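Local coordinates for protein orotidine 5'-phosphate decarboxylase (Sulfolobus solfataricus, PDB 4DBE) that probably catalyses the decarboxylation of orotidine 5'-monophosphate to UMP, the last step of de novo UMP synthesis, and works as a homodimer, at residues R5-M10 against A181-I186; E25-K30 against D52-I57; I139-T144 against M159-P164. All coordinates share one frame; numbering follows the deposited sequence.

Overall arrangement
All three interactions pair neighbouring strands of one eight-stranded parallel barrel, and each also touches the bound 6-hydroxyuridine-5'-phosphate. Interaction 1 closes the barrel by joining its first and last strands, and along the chain the other two are nested within the loop it closes. Its strands lie next to one strand of each of the others, whereas interactions 2 and 3 sit about 15 Å apart, centre to centre, without touching. Interactions 1 and 3 are buried, and aliphatic packing prevails on both sheet faces of 3. Interaction 2 is only partly buried and more polar, with a tyrosine-glutamate bond at one end and a ligand-binding lysine at the other. Interaction 1 combines a mostly aliphatic middle, broken by one buried glutamate, with an arginine and bridging water where the strands begin.

Interaction 1 of 3, residues R5-M10 against A181-I186; sequences RVILAM and ADYEII. With BMP (6-hydroxyuridine-5'-phosphate), chain C.
Ile7 has CG1 anti to its carbonyl carbon (chi1 -65°) and an extended end, which carries CD1 to within 3.7 Å of Tyr183 CB; the two side chains cross at about a right angle. Bends at chi2 and chi3 (-81° and -145°) bring CD and NH1 of Arg5 close to the carbonyl oxygen of Asp182. These residues lie where the TIM barrel closes, its first strand, 6-10, running parallel to its last, 183-186. A regular ladder of backbone bonds joins the two, among them Ile7 N to Glu184 O at 2.9 Å. Side chains alternate between the two faces. Outward, Val6 CG1 meets Ile186 CD1 at 4.0 Å, under helix 196-213, where branched aliphatics fill the layer between sheet and helix. Glu184 points to the same face, and its carboxylate takes backbone N-H groups of Gly174 and Val177.

Where the two strands begin, at the end of the barrel away from the ligand, Arg5 NH1 gives a weak, bent bond to Asp182 O (3.1 Å), and one water, held weakly by NH1, donates to Asp182 OD1. The guanidinium suits this partly exposed place because it can serve a carbonyl and a water together, while Asp182 OD2 is engaged by Arg153 and Ile161 N. An alanine in place of Arg5 would remove the guanidinium and is likely to leave Asp182 O without this donor and the water with one mate fewer.

Inside the barrel, small Ala9 lets the ligand approach the wall: its CB lies 3.7 Å from Ile185 CG2 and equally 3.7 Å from O3' of 6-hydroxyuridine-5'-phosphate.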
loop_
_atom_site.group_PDB
_atom_site.type_symbol
_atom_site.label_atom_id
_atom_site.label_comp_id
_atom_site.label_asym_id
_atom_site.label_seq_id
_atom_site.Cartn_x
_atom_site.Cartn_y
_atom_site.Cartn_z
ATOM N N ARG A 5 -16.204 19.596 7.605
ATOM C CA ARG A 5 -14.947 19.467 6.879
ATOM C C ARG A 5 -14.253 18.166 7.280
ATOM O O ARG A 5 -13.068 17.968 6.997
ATOM C CB ARG A 5 -14.027 20.647 7.207
ATOM C CG ARG A 5 -14.645 21.999 6.962
ATOM C CD ARG A 5 -14.573 22.366 5.503
ATOM N NE ARG A 5 -14.359 23.801 5.309
ATOM C CZ ARG A 5 -13.896 24.335 4.181
ATOM N NH1 ARG A 5 -13.600 23.552 3.152
ATOM N NH2 ARG A 5 -13.731 25.648 4.078
ATOM N N VAL A 6 -14.987 17.283 7.955
ATOM C CA VAL A 6 -14.382 16.056 8.456
ATOM C C VAL A 6 -14.576 14.862 7.518
ATOM O O VAL A 6 -15.668 14.631 7.000
ATOM C CB VAL A 6 -14.904 15.689 9.850
ATOM C CG1 VAL A 6 -14.291 14.377 10.311
ATOM C CG2 VAL A 6 -14.584 16.802 10.829
ATOM N N ILE A 7 -13.488 14.133 7.299
ATOM C CA ILE A 7 -13.531 12.834 6.659
ATOM C C ILE A 7 -13.199 11.826 7.755
ATOM O O ILE A 7 -12.111 11.860 8.329
ATOM C CB ILE A 7 -12.518 12.730 5.485
ATOM C CG1 ILE A 7 -12.899 13.705 4.365
ATOM C CG2 ILE A 7 -12.461 11.278 4.927
ATOM C CD1 ILE A 7 -11.922 13.735 3.178
ATOM N N LEU A 8 -14.159 10.966 8.071
ATOM C CA LEU A 8 -13.951 9.917 9.069
ATOM C C LEU A 8 -13.000 8.869 8.520
ATOM O O LEU A 8 -13.253 8.299 7.452
ATOM C CB LEU A 8 -15.284 9.266 9.420
ATOM C CG LEU A 8 -15.201 7.999 10.288
ATOM C CD1 LEU A 8 -14.724 8.380 11.669
ATOM C CD2 LEU A 8 -16.562 7.309 10.348
ATOM N N ALA A 9 -11.898 8.628 9.227
ATOM C CA ALA A 9 -11.003 7.551 8.837
ATOM C C ALA A 9 -11.510 6.273 9.501
ATOM O O ALA A 9 -11.178 5.983 10.654
ATOM C CB ALA A 9 -9.559 7.840 9.230
ATOM N N MET A 10 -12.356 5.548 8.779
ATOM C CA MET A 10 -12.916 4.318 9.305
ATOM C C MET A 10 -11.906 3.187 9.146
ATOM O O MET A 10 -11.940 2.421 8.180
ATOM C CB MET A 10 -14.246 3.979 8.621
ATOM C CG MET A 10 -15.067 2.925 9.360
ATOM S SD MET A 10 -16.702 2.781 8.623
ATOM C CE MET A 10 -17.082 4.514 8.403
ATOM N N ALA A 181 -5.948 23.295 3.646
ATOM C CA ALA A 181 -6.637 22.043 3.307
ATOM C C ALA A 181 -8.136 22.272 3.147
ATOM O O ALA A 181 -8.694 23.199 3.728
ATOM C CB ALA A 181 -6.387 20.980 4.383
ATOM N N ASP A 182 -8.791 21.416 2.362
ATOM C CA ASP A 182 -10.245 21.433 2.273
ATOM C C ASP A 182 -10.906 20.614 3.393
ATOM O O ASP A 182 -11.929 21.015 3.956
ATOM C CB ASP A 182 -10.672 20.892 0.918
ATOM C CG ASP A 182 -10.184 21.764 -0.210
ATOM O OD1 ASP A 182 -10.828 22.806 -0.454
ATOM O OD2 ASP A 182 -9.142 21.433 -0.815
ATOM N N TYR A 183 -10.304 19.473 3.712
ATOM C CA TYR A 183 -10.890 18.526 4.658
ATOM C C TYR A 183 -9.830 17.953 5.575
ATOM O O TYR A 183 -8.662 17.806 5.183
ATOM C CB TYR A 183 -11.588 17.392 3.891
ATOM C CG TYR A 183 -12.644 17.910 2.954
ATOM C CD1 TYR A 183 -13.785 18.529 3.448
ATOM C CD2 TYR A 183 -12.497 17.810 1.573
ATOM C CE1 TYR A 183 -14.753 19.024 2.600
ATOM C CE2 TYR A 183 -13.473 18.296 0.718
ATOM C CZ TYR A 183 -14.595 18.903 1.243
ATOM O OH TYR A 183 -15.567 19.397 0.407
ATOM N N GLU A 184 -10.224 17.641 6.805
ATOM C CA GLU A 184 -9.311 16.991 7.733
ATOM C C GLU A 184 -9.766 15.554 7.966
ATOM O O GLU A 184 -10.952 15.282 8.178
ATOM C CB GLU A 184 -9.195 17.759 9.055
ATOM C CG GLU A 184 -8.498 19.098 8.860
ATOM C CD GLU A 184 -8.327 19.906 10.128
ATOM O OE1 GLU A 184 -8.677 19.396 11.212
ATOM O OE2 GLU A 184 -7.832 21.062 10.022
ATOM N N ILE A 185 -8.806 14.642 7.884
ATOM C CA ILE A 185 -9.070 13.226 8.057
ATOM C C ILE A 185 -8.849 12.874 9.518
ATOM O O ILE A 185 -7.776 13.141 10.065
ATOM C CB ILE A 185 -8.101 12.402 7.217
ATOM C CG1 ILE A 185 -8.361 12.642 5.730
ATOM C CG2 ILE A 185 -8.256 10.913 7.543
ATOM C CD1 ILE A 185 -7.222 12.166 4.820
ATOM N N ILE A 186 -9.848 12.263 10.150
ATOM C CA ILE A 186 -9.747 11.999 11.587
ATOM C C ILE A 186 -10.211 10.580 11.900
ATOM O O ILE A 186 -11.338 10.189 11.537
ATOM C CB ILE A 186 -10.580 13.010 12.393
ATOM C CG1 ILE A 186 -10.168 14.442 12.042
ATOM C CG2 ILE A 186 -10.451 12.760 13.893
ATOM C CD1 ILE A 186 -11.158 15.477 12.522
HETATM P P BMP C . -5.781 8.826 13.142
HETATM O OP1 BMP C . -4.426 9.314 13.425
HETATM O OP2 BMP C . -6.431 7.732 14.138
HETATM O OP3 BMP C . -6.766 10.081 13.201
HETATM O "O5'" BMP C . -5.882 8.286 11.640
HETATM C "C5'" BMP C . -5.280 8.972 10.554
HETATM C "C4'" BMP C . -5.716 8.373 9.230
HETATM O "O4'" BMP C . -5.042 9.076 8.153
HETATM C "C3'" BMP C . -5.381 6.892 9.048
HETATM O "O3'" BMP C . -6.353 6.276 8.207
HETATM C "C2'" BMP C . -4.045 6.950 8.314
HETATM O "O2'" BMP C . -3.750 5.804 7.554
HETATM C "C1'" BMP C . -4.239 8.178 7.420
HETATM N N1 BMP C . -2.987 8.870 7.063
HETATM C C2 BMP C . -2.120 9.305 8.003
HETATM O O2 BMP C . -2.334 9.119 9.184
HETATM N N3 BMP C . -0.980 9.936 7.652
HETATM C C4 BMP C . -0.683 10.178 6.354
HETATM O O4 BMP C . 0.354 10.761 6.056
HETATM C C5 BMP C . -1.580 9.755 5.354
HETATM C C6 BMP C . -2.731 9.110 5.738
HETATM O O1 BMP C . -3.616 8.703 4.819
HETATM O O HOH W 1 -13.499 23.154 0.232
#

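Interaction 2 of 3, residues E25-K30 against D52-I57; sequences ELYGIK and DVEEII. With BMP (6-hydroxyuridine-5'-phosphate), chain C.
The second and third strands of the TIM barrel run side by side here, Gly28, Ile29 and Lys30 pairing with Glu55, Ile56 and Ile57 in parallel register, their axes only 6° apart. The backbone of Ile29 works in both directions: its N-H goes to Glu55 O, and its carbonyl receives Ile57 N at 2.9 Å in an almost straight bond. Gly28 CA comes within 3.1 Å of Glu55 O, so close that a beta carbon would collide with that oxygen; glycine's bare CA suits the spot.

Just before the strands begin, Tyr27 turns CG anti to its backbone N (chi1 170°), which lays the ring against the side chains of Glu54 and Glu55. Its hydroxyl donates to Glu55 OE1 over 2.6 Å, arriving nearly along the C-O axis, with ring and carboxylate planes 76° apart. The other oxygen, OE2, is bonded to the hydroxyls of Ser81 and Tyr109, so three hydroxyls grip this buried carboxylate and fix its rotation. Glu54 CB packs 3.5 Å from Tyr27 CE1. On the outward face Ile29 CD1 rests against Val53 CG1 at 4.1 Å.

Toward the barrel's mouth Lys30 has the length to reach the ligand: bends at chi3 and chi4 bring NZ to O3' of 6-hydroxyuridine-5'-phosphate at 2.8 Å, and Asp59 forms a salt bridge with the same nitrogen.

Helices 33-39 and 41-49 lie along the chain between the two strands. Strand 6-10 flanks the pair beyond Lys30 and strand 81-85 beyond Ile57, while the Tyr27 ring stacks on Tyr183 at the barrel seam.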
loop_
_atom_site.group_PDB
_atom_site.type_symbol
_atom_site.label_atom_id
_atom_site.label_comp_id
_atom_site.label_asym_id
_atom_site.label_seq_id
_atom_site.Cartn_x
_atom_site.Cartn_y
_atom_site.Cartn_z
ATOM N N GLU A 25 -23.186 14.918 9.131
ATOM C CA GLU A 25 -22.256 15.730 9.906
ATOM C C GLU A 25 -20.801 15.386 9.586
ATOM O O GLU A 25 -19.902 15.627 10.394
ATOM C CB GLU A 25 -22.537 15.565 11.400
ATOM C CG GLU A 25 -23.936 16.001 11.775
ATOM C CD GLU A 25 -24.309 15.644 13.193
ATOM O OE1 GLU A 25 -23.740 16.239 14.133
ATOM O OE2 GLU A 25 -25.183 14.766 13.361
ATOM N N LEU A 26 -20.597 14.826 8.399
ATOM C CA LEU A 26 -19.282 14.482 7.872
ATOM C C LEU A 26 -19.264 14.926 6.425
ATOM O O LEU A 26 -20.314 14.944 5.778
ATOM C CB LEU A 26 -19.086 12.962 7.854
ATOM C CG LEU A 26 -18.830 12.173 9.128
ATOM C CD1 LEU A 26 -18.930 10.680 8.819
ATOM C CD2 LEU A 26 -17.470 12.524 9.720
ATOM N N TYR A 27 -18.086 15.271 5.908
ATOM C CA TYR A 27 -17.952 15.405 4.465
ATOM C C TYR A 27 -17.897 14.011 3.839
ATOM O O TYR A 27 -18.609 13.717 2.874
ATOM C CB TYR A 27 -16.708 16.203 4.064
ATOM C CG TYR A 27 -16.481 16.111 2.574
ATOM C CD1 TYR A 27 -17.320 16.773 1.690
ATOM C CD2 TYR A 27 -15.461 15.320 2.050
ATOM C CE1 TYR A 27 -17.137 16.674 0.315
ATOM C CE2 TYR A 27 -15.275 15.213 0.682
ATOM C CZ TYR A 27 -16.116 15.896 -0.178
ATOM O OH TYR A 27 -15.934 15.789 -1.538
ATOM N N GLY A 28 -17.050 13.145 4.385
ATOM C CA GLY A 28 -16.896 11.825 3.796
ATOM C C GLY A 28 -16.385 10.760 4.745
ATOM O O GLY A 28 -16.170 11.004 5.931
ATOM N N ILE A 29 -16.189 9.566 4.207
ATOM C CA ILE A 29 -15.631 8.457 4.971
ATOM C C ILE A 29 -14.457 7.910 4.189
ATOM O O ILE A 29 -14.563 7.658 2.979
ATOM C CB ILE A 29 -16.680 7.348 5.144
ATOM C CG1 ILE A 29 -17.874 7.903 5.922
ATOM C CG2 ILE A 29 -16.063 6.136 5.844
ATOM C CD1 ILE A 29 -19.054 6.939 6.025
ATOM N N LYS A 30 -13.322 7.769 4.859
ATOM C CA LYS A 30 -12.174 7.118 4.248
ATOM C C LYS A 30 -12.139 5.674 4.758
ATOM O O LYS A 30 -11.968 5.420 5.954
ATOM C CB LYS A 30 -10.884 7.862 4.596
ATOM C CG LYS A 30 -9.667 7.373 3.832
ATOM C CD LYS A 30 -8.434 8.228 4.130
ATOM C CE LYS A 30 -7.801 7.925 5.484
ATOM N NZ LYS A 30 -7.286 6.513 5.575
ATOM N N ASP A 52 -25.276 7.700 3.498
ATOM C CA ASP A 52 -25.359 8.762 2.505
ATOM C C ASP A 52 -24.420 9.895 2.889
ATOM O O ASP A 52 -24.756 10.729 3.727
ATOM C CB ASP A 52 -26.798 9.281 2.390
ATOM C CG ASP A 52 -26.925 10.448 1.420
ATOM O OD1 ASP A 52 -25.997 10.665 0.610
ATOM O OD2 ASP A 52 -27.960 11.149 1.467
ATOM N N VAL A 53 -23.231 9.894 2.295
ATOM C CA VAL A 53 -22.250 10.953 2.527
ATOM C C VAL A 53 -21.776 11.494 1.186
ATOM O O VAL A 53 -22.024 10.888 0.148
ATOM C CB VAL A 53 -21.030 10.462 3.352
ATOM C CG1 VAL A 53 -21.458 10.022 4.755
ATOM C CG2 VAL A 53 -20.326 9.342 2.640
ATOM N N GLU A 54 -21.099 12.637 1.208
ATOM C CA GLU A 54 -20.627 13.283 -0.021
ATOM C C GLU A 54 -19.594 12.465 -0.783
ATOM O O GLU A 54 -19.657 12.355 -2.007
ATOM C CB GLU A 54 -20.034 14.655 0.294
ATOM C CG GLU A 54 -21.020 15.639 0.891
ATOM C CD GLU A 54 -21.768 16.413 -0.174
ATOM O OE1 GLU A 54 -21.109 17.173 -0.922
ATOM O OE2 GLU A 54 -23.008 16.256 -0.262
ATOM N N GLU A 55 -18.633 11.901 -0.066
ATOM C CA GLU A 55 -17.574 11.143 -0.722
ATOM C C GLU A 55 -17.136 9.908 0.066
ATOM O O GLU A 55 -16.821 9.990 1.253
ATOM C CB GLU A 55 -16.366 12.035 -1.010
ATOM C CG GLU A 55 -15.412 11.451 -2.054
ATOM C CD GLU A 55 -14.366 12.449 -2.523
ATOM O OE1 GLU A 55 -14.565 13.671 -2.321
ATOM O OE2 GLU A 55 -13.339 12.017 -3.092
ATOM N N ILE A 56 -17.138 8.763 -0.603
ATOM C CA ILE A 56 -16.542 7.557 -0.049
ATOM C C ILE A 56 -15.171 7.341 -0.690
ATOM O O ILE A 56 -15.063 7.167 -1.910
ATOM C CB ILE A 56 -17.407 6.332 -0.328
ATOM C CG1 ILE A 56 -18.766 6.466 0.384
ATOM C CG2 ILE A 56 -16.646 5.072 0.080
ATOM C CD1 ILE A 56 -19.814 5.488 -0.087
ATOM N N ILE A 57 -14.130 7.352 0.133
ATOM C CA ILE A 57 -12.764 7.227 -0.347
ATOM C C ILE A 57 -12.172 5.936 0.159
ATOM O O ILE A 57 -12.080 5.722 1.371
ATOM C CB ILE A 57 -11.879 8.387 0.172
ATOM C CG1 ILE A 57 -12.495 9.732 -0.210
ATOM C CG2 ILE A 57 -10.444 8.260 -0.353
ATOM C CD1 ILE A 57 -11.695 10.941 0.318
HETATM P P BMP C . -5.781 8.826 13.142
HETATM O OP1 BMP C . -4.426 9.314 13.425
HETATM O OP2 BMP C . -6.431 7.732 14.138
HETATM O OP3 BMP C . -6.766 10.081 13.201
HETATM O "O5'" BMP C . -5.882 8.286 11.640
HETATM C "C5'" BMP C . -5.280 8.972 10.554
HETATM C "C4'" BMP C . -5.716 8.373 9.230
HETATM O "O4'" BMP C . -5.042 9.076 8.153
HETATM C "C3'" BMP C . -5.381 6.892 9.048
HETATM O "O3'" BMP C . -6.353 6.276 8.207
HETATM C "C2'" BMP C . -4.045 6.950 8.314
HETATM O "O2'" BMP C . -3.750 5.804 7.554
HETATM C "C1'" BMP C . -4.239 8.178 7.420
HETATM N N1 BMP C . -2.987 8.870 7.063
HETATM C C2 BMP C . -2.120 9.305 8.003
HETATM O O2 BMP C . -2.334 9.119 9.184
HETATM N N3 BMP C . -0.980 9.936 7.652
HETATM C C4 BMP C . -0.683 10.178 6.354
HETATM O O4 BMP C . 0.354 10.761 6.056
HETATM C C5 BMP C . -1.580 9.755 5.354
HETATM C C6 BMP C . -2.731 9.110 5.738
HETATM O O1 BMP C . -3.616 8.703 4.819
#

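Interaction 3 of 3, residues I139-T144 against M159-P164; sequences IVVGGT and MTIVSP. With BMP (6-hydroxyuridine-5'-phosphate), chain C.
Val140 and Val162 pair across the sixth and seventh strands of the TIM barrel. Backbone bonds join them in parallel: Val162 N reaches Ile139 O at 2.9 Å, and Val141 N reaches Val162 O. Two further bonds follow toward the ligand. Ser163 OG donates to Val141 O (2.8 Å) in the carbonyl plane, serine being short enough for its hydroxyl to reach a carbonyl of the adjacent strand. Gly143 N binds Pro164 O at 2.7 Å, where a beta carbon on Gly143 would crowd that oxygen, so glycine suits the place.

Apolar contacts occupy both faces. Inside the barrel Val140 CG2 meets Val162 CG2, and CG1 presses on Pro164 CD at 3.6 Å. Outside, Ile139 places CG1 between its backbone N and carbonyl carbon (chi1 58°), alongside Ile161 CG1, while its CG2 meets flexible Met159 CE at 3.8 Å.

Ligand contact falls to Pro164, whose rigid ring puts CG over the pyrimidine face of 6-hydroxyuridine-5'-phosphate, 3.5 Å from C6.

Helix 146-155 connects the strands as a beta-alpha-beta unit and packs on Ile139, Val141 and Ser163 from outside; strand 107-113 borders Val140 and Val141, and strand 183-186 sets Ile185 against Val162 and Pro164.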
loop_
_atom_site.group_PDB
_atom_site.type_symbol
_atom_site.label_atom_id
_atom_site.label_comp_id
_atom_site.label_asym_id
_atom_site.label_seq_id
_atom_site.Cartn_x
_atom_site.Cartn_y
_atom_site.Cartn_z
ATOM N N ILE A 139 -5.014 15.626 -3.225
ATOM C CA ILE A 139 -3.765 15.151 -2.661
ATOM C C ILE A 139 -3.901 15.058 -1.138
ATOM O O ILE A 139 -4.752 15.715 -0.548
ATOM C CB ILE A 139 -2.572 16.069 -3.035
ATOM C CG1 ILE A 139 -2.828 17.499 -2.554
ATOM C CG2 ILE A 139 -2.310 16.026 -4.548
ATOM C CD1 ILE A 139 -1.643 18.495 -2.814
ATOM N N VAL A 140 -3.057 14.233 -0.522
ATOM C CA VAL A 140 -3.015 14.091 0.924
ATOM C C VAL A 140 -1.766 14.797 1.423
ATOM O O VAL A 140 -0.655 14.499 0.971
ATOM C CB VAL A 140 -2.967 12.593 1.371
ATOM C CG1 VAL A 140 -3.180 12.482 2.885
ATOM C CG2 VAL A 140 -4.000 11.749 0.611
ATOM N N VAL A 141 -1.959 15.744 2.338
ATOM C CA VAL A 141 -0.858 16.497 2.942
ATOM C C VAL A 141 -1.055 16.559 4.452
ATOM O O VAL A 141 -2.051 17.095 4.932
ATOM C CB VAL A 141 -0.733 17.928 2.352
ATOM C CG1 VAL A 141 0.530 18.595 2.860
ATOM C CG2 VAL A 141 -0.730 17.886 0.833
ATOM N N GLY A 142 -0.110 15.984 5.192
ATOM C CA GLY A 142 -0.242 15.830 6.629
ATOM C C GLY A 142 -0.650 17.111 7.328
ATOM O O GLY A 142 -0.120 18.186 7.034
ATOM N N GLY A 143 -1.604 16.994 8.247
ATOM C CA GLY A 143 -2.040 18.120 9.052
ATOM C C GLY A 143 -1.028 18.485 10.128
ATOM O O GLY A 143 -1.189 19.480 10.834
ATOM N N THR A 144 0.009 17.663 10.258
ATOM C CA THR A 144 1.129 17.939 11.149
ATOM C C THR A 144 2.233 18.692 10.410
ATOM O O THR A 144 3.274 19.010 10.987
ATOM C CB THR A 144 1.752 16.643 11.661
ATOM O OG1 THR A 144 2.000 15.780 10.542
ATOM C CG2 THR A 144 0.829 15.950 12.665
ATOM N N MET A 159 -6.800 22.026 -6.525
ATOM C CA MET A 159 -6.691 20.686 -5.971
ATOM C C MET A 159 -7.480 20.548 -4.666
ATOM O O MET A 159 -7.469 21.452 -3.831
ATOM C CB MET A 159 -5.223 20.403 -5.685
ATOM C CG MET A 159 -4.918 18.968 -5.442
ATOM S SD MET A 159 -4.907 18.174 -7.037
ATOM C CE MET A 159 -3.187 18.292 -7.461
ATOM N N THR A 160 -8.157 19.414 -4.485
ATOM C CA THR A 160 -8.753 19.092 -3.191
ATOM C C THR A 160 -7.626 18.594 -2.298
ATOM O O THR A 160 -6.884 17.705 -2.689
ATOM C CB THR A 160 -9.839 17.989 -3.312
ATOM O OG1 THR A 160 -10.892 18.432 -4.180
ATOM C CG2 THR A 160 -10.430 17.643 -1.936
ATOM N N ILE A 161 -7.466 19.188 -1.118
ATOM C CA ILE A 161 -6.382 18.805 -0.226
ATOM C C ILE A 161 -6.995 18.190 1.018
ATOM O O ILE A 161 -7.847 18.800 1.635
ATOM C CB ILE A 161 -5.504 20.018 0.154
ATOM C CG1 ILE A 161 -4.871 20.618 -1.108
ATOM C CG2 ILE A 161 -4.428 19.622 1.162
ATOM C CD1 ILE A 161 -3.941 21.786 -0.806
ATOM N N VAL A 162 -6.603 16.959 1.346
ATOM C CA VAL A 162 -7.111 16.294 2.551
ATOM C C VAL A 162 -5.960 16.062 3.508
ATOM O O VAL A 162 -4.851 15.709 3.090
ATOM C CB VAL A 162 -7.860 14.966 2.228
ATOM C CG1 VAL A 162 -9.068 15.260 1.361
ATOM C CG2 VAL A 162 -6.933 13.962 1.541
ATOM N N SER A 163 -6.212 16.295 4.791
ATOM C CA SER A 163 -5.132 16.313 5.761
ATOM C C SER A 163 -5.423 15.470 7.005
ATOM O O SER A 163 -6.308 15.804 7.800
ATOM C CB SER A 163 -4.831 17.751 6.180
ATOM O OG SER A 163 -4.474 18.522 5.043
ATOM N N PRO A 164 -4.652 14.395 7.178
ATOM C CA PRO A 164 -4.750 13.534 8.361
ATOM C C PRO A 164 -3.681 13.904 9.402
ATOM O O PRO A 164 -2.810 14.729 9.104
ATOM C CB PRO A 164 -4.461 12.151 7.780
ATOM C CG PRO A 164 -3.446 12.429 6.715
ATOM C CD PRO A 164 -3.746 13.824 6.162
HETATM P P BMP C . -5.781 8.826 13.142
HETATM O OP1 BMP C . -4.426 9.314 13.425
HETATM O OP2 BMP C . -6.431 7.732 14.138
HETATM O OP3 BMP C . -6.766 10.081 13.201
HETATM O "O5'" BMP C . -5.882 8.286 11.640
HETATM C "C5'" BMP C . -5.280 8.972 10.554
HETATM C "C4'" BMP C . -5.716 8.373 9.230
HETATM O "O4'" BMP C . -5.042 9.076 8.153
HETATM C "C3'" BMP C . -5.381 6.892 9.048
HETATM O "O3'" BMP C . -6.353 6.276 8.207
HETATM C "C2'" BMP C . -4.045 6.950 8.314
HETATM O "O2'" BMP C . -3.750 5.804 7.554
HETATM C "C1'" BMP C . -4.239 8.178 7.420
HETATM N N1 BMP C . -2.987 8.870 7.063
HETATM C C2 BMP C . -2.120 9.305 8.003
HETATM O O2 BMP C . -2.334 9.119 9.184
HETATM N N3 BMP C . -0.980 9.936 7.652
HETATM C C4 BMP C . -0.683 10.178 6.354
HETATM O O4 BMP C . 0.354 10.761 6.056
HETATM C C5 BMP C . -1.580 9.755 5.354
HETATM C C6 BMP C . -2.731 9.110 5.738
HETATM O O1 BMP C . -3.616 8.703 4.819
#